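Local atomic coordinates of acetyltransferase of GNAT family (Staphylococcus aureus subsp. aureus Mu50, PDB entry 3D8P), a protein that probably transfers an acetyl group from acetyl-coenzyme A to an acceptor that is not identified, as a member of the GNAT family. Residues A[45-57]-A[69-83]. Sequence-based numbering, arbitrary orientation.
Sequences EHNYLNSGGQFWL and IGLIRLDNNMSALKK. With ACT (acetate ion), chain D.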
# COMPACT_ATOMS: atom_id res chain seq x y z
N GLU A 45 -11.10 7.70 -3.68
CA GLU A 45 -12.41 7.04 -3.70
C GLU A 45 -12.61 6.39 -5.07
O GLU A 45 -12.96 5.23 -5.14
CB GLU A 45 -13.60 7.98 -3.37
CG GLU A 45 -13.62 8.50 -1.91
CD GLU A 45 -14.98 9.04 -1.42
OE1 GLU A 45 -15.94 9.20 -2.24
OE2 GLU A 45 -15.08 9.30 -0.19
N HIS A 46 -12.36 7.14 -6.13
CA HIS A 46 -12.58 6.62 -7.45
C HIS A 46 -11.60 5.50 -7.80
O HIS A 46 -12.01 4.42 -8.24
CB HIS A 46 -12.50 7.73 -8.48
CG HIS A 46 -12.64 7.25 -9.88
ND1 HIS A 46 -11.55 7.07 -10.70
CD2 HIS A 46 -13.72 6.84 -10.58
CE1 HIS A 46 -11.96 6.59 -11.86
NE2 HIS A 46 -13.28 6.46 -11.82
N ASN A 47 -10.31 5.74 -7.58
CA ASN A 47 -9.29 4.74 -7.99
C ASN A 47 -9.21 3.50 -7.11
O ASN A 47 -8.87 2.45 -7.62
CB ASN A 47 -7.90 5.37 -8.11
CG ASN A 47 -7.87 6.48 -9.14
OD1 ASN A 47 -7.39 7.56 -8.86
ND2 ASN A 47 -8.44 6.23 -10.29
N TYR A 48 -9.54 3.62 -5.83
CA TYR A 48 -9.40 2.50 -4.87
C TYR A 48 -10.72 1.99 -4.33
O TYR A 48 -10.99 0.81 -4.45
CB TYR A 48 -8.51 2.89 -3.69
CG TYR A 48 -7.07 3.12 -4.09
CD1 TYR A 48 -6.16 2.06 -4.08
CD2 TYR A 48 -6.63 4.38 -4.49
CE1 TYR A 48 -4.82 2.26 -4.45
CE2 TYR A 48 -5.32 4.59 -4.86
CZ TYR A 48 -4.41 3.51 -4.83
OH TYR A 48 -3.09 3.69 -5.19
N LEU A 49 -11.53 2.87 -3.75
CA LEU A 49 -12.74 2.45 -3.07
C LEU A 49 -13.86 2.04 -4.00
O LEU A 49 -14.49 1.03 -3.78
CB LEU A 49 -13.22 3.51 -2.08
CG LEU A 49 -12.19 4.02 -1.06
CD1 LEU A 49 -12.87 4.90 0.02
CD2 LEU A 49 -11.39 2.88 -0.43
N ASN A 50 -14.10 2.81 -5.06
CA ASN A 50 -15.23 2.57 -5.96
C ASN A 50 -14.97 1.49 -6.99
O ASN A 50 -15.90 1.05 -7.67
CB ASN A 50 -15.61 3.85 -6.70
CG ASN A 50 -16.19 4.90 -5.78
OD1 ASN A 50 -16.47 4.63 -4.61
ND2 ASN A 50 -16.38 6.12 -6.32
N SER A 51 -13.70 1.11 -7.10
CA SER A 51 -13.24 0.16 -8.09
C SER A 51 -13.15 -1.24 -7.53
O SER A 51 -12.67 -2.11 -8.21
CB SER A 51 -11.83 0.58 -8.55
OG SER A 51 -10.87 0.56 -7.48
N GLY A 52 -13.60 -1.46 -6.30
CA GLY A 52 -13.52 -2.78 -5.70
C GLY A 52 -12.23 -2.99 -4.92
O GLY A 52 -11.91 -4.13 -4.56
N GLY A 53 -11.50 -1.91 -4.66
CA GLY A 53 -10.25 -1.96 -3.92
C GLY A 53 -10.42 -1.52 -2.48
O GLY A 53 -11.52 -1.54 -1.96
N GLN A 54 -9.31 -1.12 -1.86
CA GLN A 54 -9.25 -0.69 -0.47
C GLN A 54 -8.26 0.45 -0.30
O GLN A 54 -7.30 0.57 -1.03
CB GLN A 54 -8.78 -1.84 0.43
CG GLN A 54 -9.66 -3.09 0.45
CD GLN A 54 -8.95 -4.28 1.08
OE1 GLN A 54 -8.41 -4.17 2.16
NE2 GLN A 54 -8.95 -5.42 0.39
N PHE A 55 -8.51 1.30 0.68
CA PHE A 55 -7.51 2.25 1.12
C PHE A 55 -7.78 2.55 2.59
O PHE A 55 -8.85 3.08 2.97
CB PHE A 55 -7.45 3.51 0.24
CG PHE A 55 -6.10 4.13 0.24
CD1 PHE A 55 -5.61 4.75 1.39
CD2 PHE A 55 -5.28 4.04 -0.87
CE1 PHE A 55 -4.36 5.30 1.42
CE2 PHE A 55 -4.02 4.60 -0.84
CZ PHE A 55 -3.55 5.23 0.30
N TRP A 56 -6.81 2.17 3.42
CA TRP A 56 -6.89 2.28 4.87
C TRP A 56 -5.83 3.24 5.40
O TRP A 56 -4.73 3.36 4.82
CB TRP A 56 -6.70 0.91 5.53
CG TRP A 56 -7.64 -0.16 5.05
CD1 TRP A 56 -7.33 -1.18 4.18
CD2 TRP A 56 -9.02 -0.32 5.39
NE1 TRP A 56 -8.44 -1.96 3.96
CE2 TRP A 56 -9.49 -1.46 4.69
CE3 TRP A 56 -9.91 0.38 6.22
CZ2 TRP A 56 -10.80 -1.91 4.80
CZ3 TRP A 56 -11.21 -0.06 6.32
CH2 TRP A 56 -11.65 -1.20 5.60
N LEU A 57 -6.17 3.93 6.47
CA LEU A 57 -5.26 4.84 7.15
C LEU A 57 -5.07 4.39 8.58
O LEU A 57 -6.04 4.07 9.26
CB LEU A 57 -5.82 6.26 7.18
CG LEU A 57 -6.24 6.86 5.84
CD1 LEU A 57 -6.83 8.23 6.05
CD2 LEU A 57 -5.05 6.89 4.87
N ILE A 69 -2.15 2.30 3.40
CA ILE A 69 -2.06 1.07 2.60
C ILE A 69 -3.22 1.05 1.63
O ILE A 69 -4.35 1.27 2.01
CB ILE A 69 -2.04 -0.23 3.49
CG1 ILE A 69 -1.40 -1.41 2.75
CG2 ILE A 69 -3.45 -0.60 3.97
CD1 ILE A 69 -1.27 -2.66 3.62
N GLY A 70 -2.92 0.78 0.37
CA GLY A 70 -3.92 0.66 -0.68
C GLY A 70 -3.91 -0.71 -1.33
O GLY A 70 -2.92 -1.44 -1.28
N LEU A 71 -5.03 -1.06 -1.95
CA LEU A 71 -5.15 -2.29 -2.70
C LEU A 71 -5.99 -2.04 -3.93
O LEU A 71 -7.10 -1.45 -3.83
CB LEU A 71 -5.81 -3.41 -1.88
CG LEU A 71 -5.79 -4.81 -2.53
CD1 LEU A 71 -4.56 -5.61 -2.13
CD2 LEU A 71 -7.02 -5.61 -2.23
N ILE A 72 -5.49 -2.47 -5.08
CA ILE A 72 -6.33 -2.51 -6.28
C ILE A 72 -6.68 -3.95 -6.64
O ILE A 72 -5.90 -4.88 -6.46
CB ILE A 72 -5.76 -1.74 -7.52
CG1 ILE A 72 -4.42 -2.29 -7.96
CG2 ILE A 72 -5.68 -0.22 -7.22
CD1 ILE A 72 -4.00 -1.87 -9.39
N ARG A 73 -7.87 -4.12 -7.16
CA ARG A 73 -8.35 -5.38 -7.62
C ARG A 73 -7.95 -5.62 -9.09
O ARG A 73 -8.16 -4.77 -9.94
CB ARG A 73 -9.86 -5.43 -7.41
CG ARG A 73 -10.44 -6.74 -7.83
CD ARG A 73 -11.65 -7.13 -7.04
NE ARG A 73 -11.84 -8.58 -7.18
CZ ARG A 73 -12.56 -9.33 -6.35
NH1 ARG A 73 -13.16 -8.79 -5.30
NH2 ARG A 73 -12.66 -10.64 -6.58
N LEU A 74 -7.35 -6.77 -9.36
CA LEU A 74 -6.93 -7.15 -10.73
C LEU A 74 -7.94 -8.13 -11.28
O LEU A 74 -8.90 -8.43 -10.61
CB LEU A 74 -5.57 -7.83 -10.69
CG LEU A 74 -4.42 -7.11 -9.99
CD1 LEU A 74 -3.17 -7.98 -10.14
CD2 LEU A 74 -4.24 -5.68 -10.56
N ASP A 75 -7.72 -8.61 -12.51
CA ASP A 75 -8.56 -9.69 -13.08
C ASP A 75 -8.23 -11.03 -12.37
O ASP A 75 -7.24 -11.13 -11.66
CB ASP A 75 -8.31 -9.87 -14.60
CG ASP A 75 -9.50 -10.51 -15.35
OD1 ASP A 75 -10.55 -10.83 -14.73
OD2 ASP A 75 -9.41 -10.68 -16.59
N ASN A 76 -9.07 -12.03 -12.55
CA ASN A 76 -8.78 -13.39 -12.09
C ASN A 76 -8.62 -13.47 -10.55
O ASN A 76 -7.80 -14.25 -10.02
CB ASN A 76 -7.53 -13.92 -12.83
CG ASN A 76 -7.21 -15.40 -12.54
OD1 ASN A 76 -8.06 -16.30 -12.65
ND2 ASN A 76 -5.94 -15.66 -12.21
N ASN A 77 -9.39 -12.63 -9.87
CA ASN A 77 -9.47 -12.55 -8.42
C ASN A 77 -8.15 -12.31 -7.71
O ASN A 77 -7.99 -12.69 -6.55
CB ASN A 77 -10.17 -13.78 -7.84
CG ASN A 77 -11.58 -13.90 -8.33
OD1 ASN A 77 -12.33 -12.92 -8.35
ND2 ASN A 77 -11.95 -15.10 -8.79
N MSE A 78 -7.23 -11.62 -8.38
CA MSE A 78 -6.00 -11.23 -7.75
C MSE A 78 -6.07 -9.74 -7.38
O MSE A 78 -7.07 -9.07 -7.62
CB MSE A 78 -4.82 -11.55 -8.67
CG MSE A 78 -4.64 -13.03 -8.98
SE MSE A 78 -4.13 -13.97 -7.37
CE MSE A 78 -3.30 -15.53 -8.12
N SER A 79 -5.00 -9.24 -6.78
CA SER A 79 -4.97 -7.84 -6.31
C SER A 79 -3.54 -7.34 -6.30
O SER A 79 -2.60 -8.14 -6.36
CB SER A 79 -5.55 -7.76 -4.91
OG SER A 79 -4.74 -8.47 -3.99
N ALA A 80 -3.39 -6.01 -6.24
CA ALA A 80 -2.11 -5.36 -6.11
C ALA A 80 -2.09 -4.39 -4.92
O ALA A 80 -2.98 -3.52 -4.79
CB ALA A 80 -1.76 -4.63 -7.39
N LEU A 81 -1.06 -4.52 -4.09
CA LEU A 81 -0.83 -3.63 -2.95
C LEU A 81 -0.18 -2.34 -3.45
O LEU A 81 0.68 -2.37 -4.32
CB LEU A 81 0.03 -4.32 -1.89
CG LEU A 81 -0.09 -3.84 -0.45
CD1 LEU A 81 -1.45 -4.25 0.16
CD2 LEU A 81 1.04 -4.39 0.43
N LYS A 82 -0.65 -1.21 -2.93
CA LYS A 82 -0.17 0.10 -3.31
C LYS A 82 -0.01 1.02 -2.12
O LYS A 82 -0.67 0.87 -1.09
CB LYS A 82 -1.12 0.75 -4.30
CG LYS A 82 -1.43 -0.13 -5.52
CD LYS A 82 -1.43 0.65 -6.80
CE LYS A 82 -0.04 0.74 -7.36
NZ LYS A 82 0.40 -0.56 -7.95
N LYS A 83 0.95 1.95 -2.25
CA LYS A 83 1.13 3.07 -1.32
C LYS A 83 1.15 2.68 0.14
O LYS A 83 0.41 3.26 0.94
CB LYS A 83 0.03 4.13 -1.56
CG LYS A 83 -0.17 4.57 -3.00
CD LYS A 83 1.03 5.27 -3.64
CE LYS A 83 0.73 5.60 -5.11
NZ LYS A 83 1.91 5.99 -5.90
C ACT D . -10.83 12.09 -3.33
O ACT D . -11.32 10.95 -3.54
OXT ACT D . -10.24 12.21 -2.23
CH3 ACT D . -10.93 13.25 -4.31
O HOH W 1 -9.54 -1.86 -7.62
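The ring of Tyr-48 lies against Gly-70 and Ile-72. Ile-72 CG2 reaches it obliquely, 3.8 Å from Tyr-48 CE1. Lys-82 CB and Leu-71 O sit at its edge. Phe-55 CD2 stands over the centre of one face, 3.7 Å above the plane. Tyr-48 CD1 in turn meets the edge of the Phe-55 ring. Phe-55 has CG anti to its backbone N (chi1 -152°), which lays one ring face over Ile-69 O and Gly-70 N. Gly-70 CA is 3.6 Å from Phe-55 CD2, and Tyr-48 CE1 approaches the same CA. Tyr-48 OH touches the Lys-82 and Lys-83 chains and is hydrogen-bonded to Asp-40 OD2. Phe-55 belongs to the hairpin of strands 54-59 and 65-73, part of the mixed sheet of the GNAT fold; Tyr-48 comes from the preceding helix. The helical segment 45-49 crosses strand 69-73 at 78°. Gln-54 pairs with Leu-71, and Trp-56 with Ile-69, through two backbone hydrogen bonds each. On the face of the sheet under helix 95-109, Ile-69 CG2 meets the Trp-56 indole at its edge, 3.9 Å from CD1. Trp-56 NE1 donates to Gln-54 OE1 at 2.9 Å, almost straight (174°) and on a lone pair in the amide plane. This bond fixes the amide rotation, with Gln-54 NE2 beside Leu-71 CD2. At the type I turn from Leu-49 to Gly-52, one water accepts from Arg-73 N and donates to Ser-51 OG, 2.8 Å from each.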